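Local structure of butyryl-CoA dehydrogenase (Marinomonas mediterranea, 6CXT) at residues Ile71-Thr81 with Ala248-Asn259; Ile98-Gln109 with His220-Glu228. The protein belongs to the acyl-CoA dehydrogenase family of flavoproteins and holds flavin-adenine dinucleotide in a fold of helical domains around a middle beta domain. All coordinates share one frame; numbering follows the deposited sequence.

Interaction 1 of 2, residues Ile71-Thr81 with Ala248-Asn259. With EDO (1,2-ethanediol), chain E.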
loop_
_atom_site.group_PDB
_atom_site.type_symbol
_atom_site.label_atom_id
_atom_site.label_comp_id
_atom_site.label_asym_id
_atom_site.label_seq_id
_atom_site.Cartn_x
_atom_site.Cartn_y
_atom_site.Cartn_z
ATOM N N ILE B 71 19.698 -4.158 -23.252
ATOM C CA ILE B 71 18.240 -4.068 -23.408
ATOM C C ILE B 71 17.698 -2.925 -22.507
ATOM O O ILE B 71 16.804 -2.170 -22.895
ATOM C CB ILE B 71 17.570 -5.428 -23.055
ATOM C CG1 ILE B 71 17.949 -6.481 -24.123
ATOM C CG2 ILE B 71 16.043 -5.281 -22.981
ATOM C CD1 ILE B 71 17.474 -7.890 -23.784
ATOM N N GLU B 72 18.229 -2.858 -21.279
ATOM C CA GLU B 72 17.839 -1.778 -20.358
ATOM C C GLU B 72 18.106 -0.446 -20.998
ATOM O O GLU B 72 17.247 0.454 -20.943
ATOM C CB GLU B 72 18.647 -1.882 -19.072
ATOM C CG GLU B 72 18.313 -0.787 -18.065
ATOM C CD GLU B 72 19.270 -0.797 -16.867
ATOM O OE1 GLU B 72 20.039 -1.775 -16.690
ATOM O OE2 GLU B 72 19.280 0.208 -16.110
ATOM N N GLY B 73 19.309 -0.296 -21.595
ATOM C CA GLY B 73 19.655 0.952 -22.278
ATOM C C GLY B 73 18.655 1.290 -23.370
ATOM O O GLY B 73 18.202 2.447 -23.520
ATOM N N LEU B 74 18.282 0.281 -24.143
ATOM C CA LEU B 74 17.276 0.524 -25.213
ATOM C C LEU B 74 15.922 0.899 -24.610
ATOM O O LEU B 74 15.250 1.766 -25.141
ATOM C CB LEU B 74 17.102 -0.704 -26.132
ATOM C CG LEU B 74 18.347 -1.052 -26.998
ATOM C CD1 LEU B 74 18.217 -2.411 -27.685
ATOM C CD2 LEU B 74 18.547 0.074 -28.029
ATOM N N GLY B 75 15.543 0.238 -23.510
ATOM C CA GLY B 75 14.239 0.529 -22.848
ATOM C C GLY B 75 14.239 1.960 -22.358
ATOM O O GLY B 75 13.176 2.594 -22.329
ATOM N N GLN B 76 15.429 2.463 -21.981
ATOM C CA GLN B 76 15.547 3.882 -21.550
ATOM C C GLN B 76 15.454 4.879 -22.724
ATOM O O GLN B 76 14.747 5.914 -22.637
ATOM C CB GLN B 76 16.834 4.096 -20.685
ATOM C CG GLN B 76 16.890 5.479 -20.052
ATOM C CD GLN B 76 18.143 5.658 -19.198
ATOM O OE1 GLN B 76 18.624 4.726 -18.587
ATOM N NE2 GLN B 76 18.631 6.871 -19.132
ATOM N N SER B 77 16.096 4.570 -23.844
ATOM C CA SER B 77 16.211 5.604 -24.872
ATOM C C SER B 77 15.135 5.475 -25.951
ATOM O O SER B 77 14.876 6.446 -26.628
ATOM C CB SER B 77 17.591 5.549 -25.500
ATOM O OG SER B 77 17.768 4.313 -26.143
ATOM N N CYS B 78 14.564 4.278 -26.146
ATOM C CA CYS B 78 13.566 4.060 -27.228
ATOM C C CYS B 78 12.205 4.265 -26.626
ATOM O O CYS B 78 11.808 3.480 -25.769
ATOM C CB CYS B 78 13.606 2.640 -27.840
ATOM S SG CYS B 78 15.181 2.171 -28.581
ATOM N N THR B 79 11.474 5.279 -27.067
ATOM C CA THR B 79 10.151 5.446 -26.470
ATOM C C THR B 79 9.114 4.436 -26.917
ATOM O O THR B 79 8.088 4.308 -26.279
ATOM C CB THR B 79 9.580 6.824 -26.715
ATOM O OG1 THR B 79 9.720 7.094 -28.108
ATOM C CG2 THR B 79 10.335 7.880 -25.800
ATOM N N ASP B 80 9.369 3.725 -28.011
ATOM C CA ASP B 80 8.394 2.691 -28.427
ATOM C C ASP B 80 8.664 1.393 -27.657
ATOM O O ASP B 80 9.311 0.444 -28.117
ATOM C CB ASP B 80 8.452 2.466 -29.938
ATOM C CG ASP B 80 7.280 1.644 -30.427
ATOM O OD1 ASP B 80 6.579 1.000 -29.589
ATOM O OD2 ASP B 80 7.085 1.624 -31.657
ATOM N N THR B 81 8.144 1.346 -26.436
ATOM C CA THR B 81 8.270 0.170 -25.587
ATOM C C THR B 81 7.676 -1.080 -26.265
ATOM O O THR B 81 8.208 -2.170 -26.110
ATOM C CB THR B 81 7.585 0.489 -24.238
ATOM O OG1 THR B 81 8.191 1.710 -23.725
ATOM C CG2 THR B 81 7.752 -0.649 -23.191
ATOM N N ALA B 248 13.931 -6.310 -18.588
ATOM C CA ALA B 248 14.977 -5.260 -18.614
ATOM C C ALA B 248 14.482 -4.004 -19.354
ATOM O O ALA B 248 14.862 -2.884 -18.989
ATOM C CB ALA B 248 16.240 -5.785 -19.264
ATOM N N ILE B 249 13.620 -4.187 -20.370
ATOM C CA ILE B 249 13.018 -3.047 -21.101
ATOM C C ILE B 249 12.424 -2.021 -20.099
ATOM O O ILE B 249 12.642 -0.778 -20.211
ATOM C CB ILE B 249 11.907 -3.489 -22.079
ATOM C CG1 ILE B 249 12.493 -4.399 -23.199
ATOM C CG2 ILE B 249 11.221 -2.272 -22.693
ATOM C CD1 ILE B 249 11.381 -5.155 -23.933
ATOM N N PHE B 250 11.666 -2.537 -19.149
ATOM C CA PHE B 250 10.818 -1.661 -18.323
ATOM C C PHE B 250 11.638 -0.997 -17.225
ATOM O O PHE B 250 11.240 0.039 -16.723
ATOM C CB PHE B 250 9.714 -2.497 -17.701
ATOM C CG PHE B 250 8.979 -3.322 -18.740
ATOM C CD1 PHE B 250 8.477 -2.702 -19.918
ATOM C CD2 PHE B 250 8.791 -4.713 -18.555
ATOM C CE1 PHE B 250 7.850 -3.455 -20.940
ATOM C CE2 PHE B 250 8.113 -5.463 -19.540
ATOM C CZ PHE B 250 7.679 -4.862 -20.731
ATOM N N VAL B 251 12.749 -1.604 -16.839
ATOM C CA VAL B 251 13.683 -0.931 -15.933
ATOM C C VAL B 251 14.227 0.328 -16.647
ATOM O O VAL B 251 14.244 1.425 -16.069
ATOM C CB VAL B 251 14.861 -1.856 -15.531
ATOM C CG1 VAL B 251 15.962 -1.070 -14.802
ATOM C CG2 VAL B 251 14.363 -3.016 -14.642
ATOM N N GLY B 252 14.639 0.202 -17.907
ATOM C CA GLY B 252 14.989 1.394 -18.688
ATOM C C GLY B 252 13.824 2.382 -18.814
ATOM O O GLY B 252 14.002 3.617 -18.614
ATOM N N ALA B 253 12.622 1.882 -19.135
ATOM C CA ALA B 253 11.485 2.778 -19.267
ATOM C C ALA B 253 11.244 3.555 -17.931
ATOM O O ALA B 253 10.887 4.742 -17.956
ATOM C CB ALA B 253 10.222 2.033 -19.699
ATOM N N MET B 254 11.447 2.899 -16.806
ATOM C CA MET B 254 11.240 3.540 -15.486
ATOM C C MET B 254 12.318 4.609 -15.228
ATOM O O MET B 254 12.005 5.604 -14.618
ATOM C CB MET B 254 11.235 2.491 -14.346
ATOM C CG MET B 254 9.860 1.781 -14.335
ATOM S SD MET B 254 9.834 0.702 -12.897
ATOM C CE MET B 254 10.851 -0.693 -13.426
ATOM N N GLN B 255 13.549 4.382 -15.665
ATOM C CA GLN B 255 14.621 5.434 -15.529
ATOM C C GLN B 255 14.173 6.675 -16.281
ATOM O O GLN B 255 14.251 7.801 -15.761
ATOM C CB GLN B 255 15.990 4.945 -16.058
ATOM C CG GLN B 255 17.110 5.986 -15.807
ATOM C CD GLN B 255 17.302 6.266 -14.306
ATOM O OE1 GLN B 255 17.644 5.359 -13.547
ATOM N NE2 GLN B 255 17.086 7.514 -13.873
ATOM N N ARG B 256 13.583 6.469 -17.461
ATOM C CA ARG B 256 13.026 7.570 -18.242
ATOM C C ARG B 256 11.874 8.299 -17.542
ATOM O O ARG B 256 11.887 9.533 -17.464
ATOM C CB ARG B 256 12.614 7.143 -19.672
ATOM C CG ARG B 256 12.006 8.329 -20.460
ATOM C CD ARG B 256 11.588 7.967 -21.918
ATOM N NE ARG B 256 10.594 6.883 -21.930
ATOM C CZ ARG B 256 10.803 5.642 -22.392
ATOM N NH1 ARG B 256 11.984 5.270 -22.939
ATOM N NH2 ARG B 256 9.791 4.771 -22.363
ATOM N N ASP B 257 10.878 7.560 -17.051
ATOM C CA ASP B 257 9.833 8.132 -16.213
ATOM C C ASP B 257 10.412 8.997 -15.077
ATOM O O ASP B 257 9.957 10.122 -14.843
ATOM C CB ASP B 257 8.988 7.023 -15.523
ATOM C CG ASP B 257 7.977 6.335 -16.479
ATOM O OD1 ASP B 257 7.751 6.841 -17.629
ATOM O OD2 ASP B 257 7.366 5.300 -16.032
ATOM N N LEU B 258 11.372 8.447 -14.369
ATOM C CA LEU B 258 11.966 9.135 -13.211
ATOM C C LEU B 258 12.668 10.438 -13.640
ATOM O O LEU B 258 12.448 11.481 -13.037
ATOM C CB LEU B 258 12.934 8.214 -12.501
ATOM C CG LEU B 258 13.705 8.803 -11.309
ATOM C CD1 LEU B 258 12.713 9.288 -10.235
ATOM C CD2 LEU B 258 14.629 7.729 -10.708
ATOM N N ASN B 259 13.500 10.341 -14.661
ATOM C CA ASN B 259 14.183 11.526 -15.253
ATOM C C ASN B 259 13.216 12.585 -15.666
ATOM O O ASN B 259 13.417 13.780 -15.352
ATOM C CB ASN B 259 15.036 11.117 -16.457
ATOM C CG ASN B 259 16.242 10.341 -16.065
ATOM O OD1 ASN B 259 16.589 10.244 -14.899
ATOM N ND2 ASN B 259 16.856 9.703 -17.036
HETATM C C1 EDO E . 3.525 1.560 -28.345
HETATM O O1 EDO E . 4.139 0.396 -28.920
HETATM C C2 EDO E . 4.393 2.308 -27.304
HETATM O O2 EDO E . 4.659 1.342 -26.261
HETATM O O HOH W 1 10.776 2.032 -23.682
#
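Ala248 opens the contact with its CB 3.8 Å from CG2 of Ile71, so small a side chain letting the two helices close in. Ile249 follows with CG1 on that same Ile71 branch, and its CG2 reaches the methyl of Thr81. With OG1 beside the backbone N (chi1 -55°), Thr81 CG2 also meets the Phe250 ring at its rim, in the ring plane, 3.6 Å from Phe250 CE1. Val251 CG1 touches OE2 of Glu72, the two chains meeting at a slant; OE2 forms a salt bridge with Arg296, while OE1 is hydrogen-bonded to Tyr300 OH. At Gly252 the backbones nearly touch: its CA packs on Glu72 O at 3.3 Å, and its O receives a CA-H...O contact from Gln76. Gly75 does likewise with Ile249 O, the lack of a side chain at both glycines letting backbone meet backbone. Gln255 runs beside the extended Gln76, a knob seated among Gly252, Gln255, Arg256 and Asn259. Arg256, bent at chi3 (59°), brings NH1 to Gln76 O at 2.9 Å and weakly to Gly75 O, both in the last turn of helix 64-77, and weakly to Cys78 O just past its end. A water links its NH2 to Thr81 OG1. The axes of 71-77 and 248-259 approach to 6.4 Å (signed crossing angle -41°), with helix 81-101 beside Ile71 and Ile249, and helices 279-306 and 313-338 against segment 248-259.

Interaction 2 of 2, residues Ile98-Gln109 with His220-Glu228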
loop_
_atom_site.group_PDB
_atom_site.type_symbol
_atom_site.label_atom_id
_atom_site.label_comp_id
_atom_site.label_asym_id
_atom_site.label_seq_id
_atom_site.Cartn_x
_atom_site.Cartn_y
_atom_site.Cartn_z
ATOM N N ILE B 98 14.893 -22.299 -29.569
ATOM C CA ILE B 98 15.422 -22.853 -30.803
ATOM C C ILE B 98 16.898 -23.146 -30.593
ATOM O O ILE B 98 17.334 -24.267 -30.887
ATOM C CB ILE B 98 15.188 -21.920 -32.012
ATOM C CG1 ILE B 98 13.712 -22.009 -32.397
ATOM C CG2 ILE B 98 16.116 -22.274 -33.209
ATOM C CD1 ILE B 98 13.246 -20.895 -33.333
ATOM N N LEU B 99 17.652 -22.134 -30.136
ATOM C CA LEU B 99 19.051 -22.291 -29.785
ATOM C C LEU B 99 19.276 -23.452 -28.805
ATOM O O LEU B 99 20.180 -24.266 -29.027
ATOM C CB LEU B 99 19.675 -20.994 -29.246
ATOM C CG LEU B 99 21.160 -21.020 -28.851
ATOM C CD1 LEU B 99 22.071 -21.261 -30.077
ATOM C CD2 LEU B 99 21.560 -19.718 -28.184
ATOM N N GLU B 100 18.450 -23.571 -27.769
ATOM C CA GLU B 100 18.678 -24.567 -26.723
ATOM C C GLU B 100 18.198 -25.981 -27.005
ATOM O O GLU B 100 18.705 -26.923 -26.394
ATOM C CB GLU B 100 18.136 -24.072 -25.373
ATOM C CG GLU B 100 18.769 -22.729 -25.031
ATOM C CD GLU B 100 18.464 -22.263 -23.631
ATOM O OE1 GLU B 100 17.353 -22.526 -23.104
ATOM O OE2 GLU B 100 19.381 -21.633 -23.076
ATOM N N HIS B 101 17.233 -26.137 -27.903
ATOM C CA HIS B 101 16.522 -27.414 -28.088
ATOM C C HIS B 101 16.268 -27.821 -29.516
ATOM O O HIS B 101 15.658 -28.874 -29.753
ATOM C CB HIS B 101 15.193 -27.401 -27.369
ATOM C CG HIS B 101 15.331 -27.172 -25.903
ATOM N ND1 HIS B 101 15.718 -28.166 -25.026
ATOM C CD2 HIS B 101 15.193 -26.044 -25.164
ATOM C CE1 HIS B 101 15.793 -27.662 -23.808
ATOM N NE2 HIS B 101 15.474 -26.378 -23.865
ATOM N N GLY B 102 16.665 -26.978 -30.449
ATOM C CA GLY B 102 16.546 -27.332 -31.865
ATOM C C GLY B 102 17.703 -28.263 -32.283
ATOM O O GLY B 102 18.837 -28.140 -31.768
ATOM N N SER B 103 17.424 -29.169 -33.237
ATOM C CA SER B 103 18.492 -29.943 -33.911
ATOM C C SER B 103 19.515 -28.950 -34.486
ATOM O O SER B 103 19.175 -27.784 -34.731
ATOM C CB SER B 103 17.880 -30.752 -35.060
ATOM O OG SER B 103 17.659 -29.895 -36.170
ATOM N N GLU B 104 20.746 -29.398 -34.731
ATOM C CA GLU B 104 21.751 -28.559 -35.394
ATOM C C GLU B 104 21.303 -28.022 -36.750
ATOM O O GLU B 104 21.651 -26.892 -37.105
ATOM C CB GLU B 104 23.082 -29.317 -35.569
ATOM C CG GLU B 104 23.730 -29.716 -34.255
ATOM C CD GLU B 104 23.978 -28.521 -33.331
ATOM O OE1 GLU B 104 24.590 -27.532 -33.802
ATOM O OE2 GLU B 104 23.573 -28.594 -32.140
ATOM N N THR B 105 20.536 -28.828 -37.493
ATOM C CA THR B 105 20.043 -28.419 -38.809
ATOM C C THR B 105 18.976 -27.310 -38.689
ATOM O O THR B 105 19.043 -26.277 -39.380
ATOM C CB THR B 105 19.644 -29.632 -39.714
ATOM O OG1 THR B 105 18.574 -30.382 -39.127
ATOM C CG2 THR B 105 20.853 -30.573 -39.861
ATOM N N LEU B 106 18.026 -27.511 -37.778
ATOM C CA LEU B 106 17.036 -26.461 -37.479
ATOM C C LEU B 106 17.705 -25.124 -37.052
ATOM O O LEU B 106 17.400 -24.057 -37.628
ATOM C CB LEU B 106 15.964 -26.964 -36.496
ATOM C CG LEU B 106 14.669 -26.116 -36.494
ATOM C CD1 LEU B 106 13.797 -26.253 -37.740
ATOM C CD2 LEU B 106 13.853 -26.446 -35.268
ATOM N N LYS B 107 18.684 -25.198 -36.145
ATOM C CA LYS B 107 19.424 -24.009 -35.735
ATOM C C LYS B 107 20.121 -23.254 -36.876
ATOM O O LYS B 107 19.985 -22.027 -36.976
ATOM C CB LYS B 107 20.382 -24.298 -34.588
ATOM C CG LYS B 107 19.662 -24.771 -33.340
ATOM C CD LYS B 107 20.594 -24.943 -32.172
ATOM C CE LYS B 107 21.638 -26.011 -32.420
ATOM N NZ LYS B 107 22.211 -26.528 -31.149
ATOM N N HIS B 108 20.851 -23.973 -37.745
ATOM C CA HIS B 108 21.460 -23.334 -38.926
ATOM C C HIS B 108 20.450 -22.835 -39.931
ATOM O O HIS B 108 20.668 -21.801 -40.562
ATOM C CB HIS B 108 22.524 -24.239 -39.579
ATOM C CG HIS B 108 23.798 -24.259 -38.800
ATOM N ND1 HIS B 108 24.174 -25.328 -38.014
ATOM C CD2 HIS B 108 24.739 -23.302 -38.612
ATOM C CE1 HIS B 108 25.324 -25.050 -37.423
ATOM N NE2 HIS B 108 25.680 -23.821 -37.757
ATOM N N GLN B 109 19.334 -23.534 -40.055
ATOM C CA GLN B 109 18.272 -23.083 -40.953
ATOM C C GLN B 109 17.582 -21.788 -40.448
ATOM O O GLN B 109 17.350 -20.864 -41.224
ATOM C CB GLN B 109 17.238 -24.176 -41.093
ATOM C CG GLN B 109 16.253 -24.007 -42.240
ATOM C CD GLN B 109 15.231 -25.144 -42.256
ATOM O OE1 GLN B 109 15.602 -26.326 -42.280
ATOM N NE2 GLN B 109 13.936 -24.796 -42.206
ATOM N N HIS B 220 6.872 -31.335 -40.706
ATOM C CA HIS B 220 7.858 -32.385 -40.602
ATOM C C HIS B 220 8.361 -32.459 -39.169
ATOM O O HIS B 220 8.493 -31.435 -38.500
ATOM C CB HIS B 220 9.021 -32.138 -41.544
ATOM C CG HIS B 220 9.910 -33.327 -41.684
ATOM N ND1 HIS B 220 11.118 -33.434 -41.033
ATOM C CD2 HIS B 220 9.738 -34.493 -42.354
ATOM C CE1 HIS B 220 11.664 -34.605 -41.313
ATOM N NE2 HIS B 220 10.848 -35.266 -42.113
ATOM N N LYS B 221 8.645 -33.670 -38.709
ATOM C CA LYS B 221 9.137 -33.888 -37.350
ATOM C C LYS B 221 10.429 -33.145 -37.026
ATOM O O LYS B 221 10.659 -32.869 -35.856
ATOM C CB LYS B 221 9.306 -35.385 -37.055
ATOM C CG LYS B 221 10.484 -36.000 -37.798
ATOM C CD LYS B 221 10.643 -37.464 -37.439
ATOM C CE LYS B 221 11.775 -38.070 -38.253
ATOM N NZ LYS B 221 11.853 -39.520 -37.947
ATOM N N ASP B 222 11.259 -32.794 -38.012
ATOM C CA ASP B 222 12.464 -32.023 -37.725
ATOM C C ASP B 222 12.144 -30.607 -37.191
ATOM O O ASP B 222 13.041 -29.901 -36.774
ATOM C CB ASP B 222 13.347 -31.862 -38.966
ATOM C CG ASP B 222 13.940 -33.205 -39.470
ATOM O OD1 ASP B 222 13.795 -34.276 -38.802
ATOM O OD2 ASP B 222 14.549 -33.174 -40.564
ATOM N N TYR B 223 10.891 -30.184 -37.295
ATOM C CA TYR B 223 10.458 -28.896 -36.709
ATOM C C TYR B 223 10.144 -28.981 -35.206
ATOM O O TYR B 223 9.936 -27.928 -34.580
ATOM C CB TYR B 223 9.244 -28.310 -37.476
ATOM C CG TYR B 223 9.658 -27.662 -38.773
ATOM C CD1 TYR B 223 10.367 -26.459 -38.777
ATOM C CD2 TYR B 223 9.379 -28.285 -40.018
ATOM C CE1 TYR B 223 10.794 -25.876 -39.961
ATOM C CE2 TYR B 223 9.784 -27.698 -41.217
ATOM C CZ TYR B 223 10.473 -26.501 -41.186
ATOM O OH TYR B 223 10.872 -25.944 -42.357
ATOM N N ALA B 224 10.096 -30.199 -34.636
ATOM C CA ALA B 224 9.937 -30.369 -33.177
ATOM C C ALA B 224 11.162 -29.823 -32.471
ATOM O O ALA B 224 12.297 -29.976 -32.940
ATOM C CB ALA B 224 9.661 -31.823 -32.776
ATOM N N LEU B 225 10.909 -29.131 -31.355
ATOM C CA LEU B 225 11.963 -28.695 -30.450
ATOM C C LEU B 225 12.037 -29.721 -29.309
ATOM O O LEU B 225 11.035 -29.970 -28.610
ATOM C CB LEU B 225 11.601 -27.320 -29.886
ATOM C CG LEU B 225 12.288 -26.069 -30.393
ATOM C CD1 LEU B 225 12.725 -26.178 -31.848
ATOM C CD2 LEU B 225 11.433 -24.841 -30.090
ATOM N N GLY B 226 13.221 -30.294 -29.130
ATOM C CA GLY B 226 13.448 -31.322 -28.101
ATOM C C GLY B 226 12.716 -32.606 -28.449
ATOM O O GLY B 226 12.380 -32.829 -29.594
ATOM N N ARG B 227 12.436 -33.418 -27.448
ATOM C CA ARG B 227 11.778 -34.709 -27.621
ATOM C C ARG B 227 10.286 -34.590 -27.416
ATOM O O ARG B 227 9.817 -33.659 -26.744
ATOM C CB ARG B 227 12.365 -35.704 -26.584
ATOM C CG ARG B 227 13.759 -36.199 -26.919
ATOM C CD ARG B 227 14.465 -36.734 -25.686
ATOM N NE ARG B 227 15.488 -35.784 -25.238
ATOM C CZ ARG B 227 15.912 -35.618 -23.984
ATOM N NH1 ARG B 227 15.397 -36.328 -22.986
ATOM N NH2 ARG B 227 16.842 -34.707 -23.726
ATOM N N GLU B 228 9.509 -35.526 -27.955
ATOM C CA GLU B 228 8.110 -35.632 -27.557
ATOM C C GLU B 228 8.005 -35.660 -26.025
ATOM O O GLU B 228 8.789 -36.357 -25.346
ATOM C CB GLU B 228 7.418 -36.857 -28.164
ATOM C CG GLU B 228 5.888 -36.858 -27.999
ATOM C CD GLU B 228 5.381 -37.493 -26.682
ATOM O OE1 GLU B 228 6.047 -38.473 -26.255
ATOM O OE2 GLU B 228 4.325 -37.061 -26.083
HETATM O O HOH W 2 14.538 -29.657 -34.107
#
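Leu106 and Leu225 lie at the centre of the apolar part of the contact, meeting at about a right angle with CD2 of Leu106 3.6 Å from CD1 of Leu225. The other branch of Leu106, CD1, lies 3.6 Å from CD1 of the Tyr223 ring. Because CG of Leu106 stands anti to the backbone N (chi1 -161°), its forked end can serve both neighbours at once, a task suited to leucine. Ile98 adds a looser touch on Leu225 CD2.

Two direct hydrogen bonds accompany this packing. Gly226 N donates to His101 O at 2.9 Å, joining backbone to backbone; the positive phi of Gly226 (69°) is a conformation glycine adopts easily. Gln109, an extended side chain long enough to reach the phenol, donates an N-H from NE2 to Tyr223 OH at 3.3 Å, with the oxygen in the amide plane and the ring nearly perpendicular to it.

Water supplies a third polar link: one molecule accepts from Ser103 N and donates to Asp222 O and Ala224 O. Ser103 also caps helix 104-114, its OG taking the proton of Leu106 N at 2.9 Å. The chemistry thus implies a join made by leucine packing and uncharged hydrogen bonds, without a salt bridge between the segments.

Interactions 1 and 2 lie on opposite sides of the chain's centre, their own centres 34 Å apart and their nearest atoms about 13 Å apart, so they do not touch. Helix 81-101 connects them: it follows helix 64-77 of interaction 1, and its C-terminal end enters interaction 2. Along the chain, the 98-109 and 220-228 pairing is nested inside the loop closed by 71-81 with 248-259. Interaction 1 joins helices of the N-terminal and C-terminal domains, whereas interaction 2 ties N-terminal helices to a region including strand 224-225, outermost within the chain in a four-stranded mixed sheet. Through the two contacts the N-terminal helices meet two other parts of the fold, the C-terminal helices and the region beside that sheet.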